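Side-chain contact in 2-dehydropantoate 2-reductase (Bacillus subtilis, PDB 3EGO), which probably catalyses the NADPH-dependent reduction of ketopantoate (2-dehydropantoate) to pantoate, the second step in making pantoate for pantothenate biosynthesis: residues A[11-16]-A[120-125]. Residues are numbered along the deposited sequence; the frame is centred on the assembly and turned at random.
Sequences GSVGLL and GIVEHG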
# COMPACT_ATOMS: atom_id res chain seq x y z
N GLY A 11 9.67 23.46 -13.39
CA GLY A 11 10.14 22.11 -13.05
C GLY A 11 11.11 21.65 -14.14
O GLY A 11 11.51 22.44 -14.99
N SER A 12 11.51 20.38 -14.07
CA SER A 12 12.42 19.74 -15.03
C SER A 12 12.05 19.99 -16.47
O SER A 12 12.87 20.42 -17.28
CB SER A 12 12.33 18.23 -14.82
OG SER A 12 12.87 17.98 -13.53
N VAL A 13 10.81 19.67 -16.81
CA VAL A 13 10.38 19.83 -18.23
C VAL A 13 10.34 21.27 -18.65
O VAL A 13 10.75 21.60 -19.74
CB VAL A 13 8.98 19.18 -18.47
CG1 VAL A 13 8.52 19.39 -19.94
CG2 VAL A 13 9.05 17.69 -18.17
N GLY A 14 9.81 22.16 -17.80
CA GLY A 14 9.82 23.58 -18.13
C GLY A 14 11.20 24.14 -18.43
O GLY A 14 11.39 24.84 -19.42
N LEU A 15 12.16 23.85 -17.58
CA LEU A 15 13.51 24.37 -17.79
C LEU A 15 14.12 23.80 -19.06
O LEU A 15 14.86 24.48 -19.75
CB LEU A 15 14.40 24.04 -16.59
CG LEU A 15 13.92 24.71 -15.26
CD1 LEU A 15 14.80 24.19 -14.09
CD2 LEU A 15 13.95 26.22 -15.36
N LEU A 16 13.88 22.51 -19.30
CA LEU A 16 14.40 21.84 -20.51
C LEU A 16 13.83 22.51 -21.76
O LEU A 16 14.58 22.86 -22.69
CB LEU A 16 13.96 20.36 -20.49
CG LEU A 16 14.47 19.50 -21.67
CD1 LEU A 16 15.86 19.10 -21.45
CD2 LEU A 16 13.57 18.30 -21.77
N GLY A 120 0.49 17.09 -25.96
CA GLY A 120 1.68 16.30 -26.31
C GLY A 120 2.32 15.55 -25.16
O GLY A 120 1.92 15.71 -24.02
N ILE A 121 3.29 14.72 -25.48
CA ILE A 121 4.00 14.00 -24.47
C ILE A 121 5.48 14.29 -24.60
O ILE A 121 5.99 14.60 -25.69
CB ILE A 121 3.78 12.49 -24.57
CG1 ILE A 121 4.24 11.97 -25.93
CG2 ILE A 121 2.28 12.16 -24.32
CD1 ILE A 121 4.14 10.44 -26.00
N VAL A 122 6.16 14.19 -23.48
CA VAL A 122 7.58 14.48 -23.43
C VAL A 122 8.29 13.16 -23.19
O VAL A 122 8.12 12.57 -22.12
CB VAL A 122 7.89 15.40 -22.25
CG1 VAL A 122 9.41 15.56 -22.08
CG2 VAL A 122 7.18 16.76 -22.41
N GLU A 123 9.11 12.74 -24.14
CA GLU A 123 9.89 11.52 -23.98
C GLU A 123 11.36 11.71 -23.59
O GLU A 123 12.13 10.75 -23.53
CB GLU A 123 9.85 10.72 -25.28
CG GLU A 123 8.43 10.41 -25.75
CD GLU A 123 8.40 9.54 -27.03
OE1 GLU A 123 7.48 8.70 -27.16
OE2 GLU A 123 9.30 9.72 -27.90
N HIS A 124 11.74 12.94 -23.30
CA HIS A 124 13.08 13.22 -22.80
C HIS A 124 13.16 12.79 -21.38
O HIS A 124 12.13 12.72 -20.72
CB HIS A 124 13.29 14.72 -22.81
CG HIS A 124 13.37 15.32 -24.17
ND1 HIS A 124 14.45 15.13 -25.01
CD2 HIS A 124 12.51 16.11 -24.85
CE1 HIS A 124 14.25 15.78 -26.14
NE2 HIS A 124 13.09 16.39 -26.06
N GLY A 125 14.38 12.51 -20.92
CA GLY A 125 14.70 12.40 -19.51
C GLY A 125 15.24 13.77 -19.10
O GLY A 125 16.10 14.30 -19.76
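Leu-15 N donates to Gly-11 O at 3.0 Å, starting the helix that brings Val-13 and, a turn later, Leu-16 up to Val-122 and His-124. One step on, Leu-16 N bonds to Ser-12 O at 3.1 Å. Gly-11 is the N-cap, and the turn belongs to the glycine-rich Rossmann loop, whose Gly-11, Ser-12, Val-13 and Gly-14 probably contact NADP(+).

Across to the other segment the meeting rests on methyl contacts, with no polar bond between the segments. Val-13 and Val-122 come tip to tip, CG1 of Val-13 lying 3.8 Å from CG2 of Val-122. The branches differ: in Val-13 the touching methyl is anti to the backbone N (chi1 178°), whereas in Val-122 it is anti to the carbonyl carbon. With the two CA atoms 8.0 Å apart, one methyl from each valine closes the gap.

Higher up the helix, Leu-16 leans its CD2 methyl against the root of His-124, 3.7 Å from CB and 3.8 Å from CG, and meets the imidazole obliquely. The ring of His-124 lies nearly parallel to that of Phe-166 and meets, at a steep tilt, His-136, which Leu-16 also touches; Leu-16 further touches Ala-126, probably an NADP(+) contact. Ser-12 OG ties the helix start to Arg-128 N, at the end of strand 116-128.

Two separate methyl contacts thus set the cofactor-loop helix against the middle of strand 116-128, where its regular strand geometry breaks off after Val-122. The methyls of Val-13, Leu-16 and Val-122 offer the dinucleotide no hydrogen-bonding group, so the polar grip probably comes from the backbone of the glycine-rich turn.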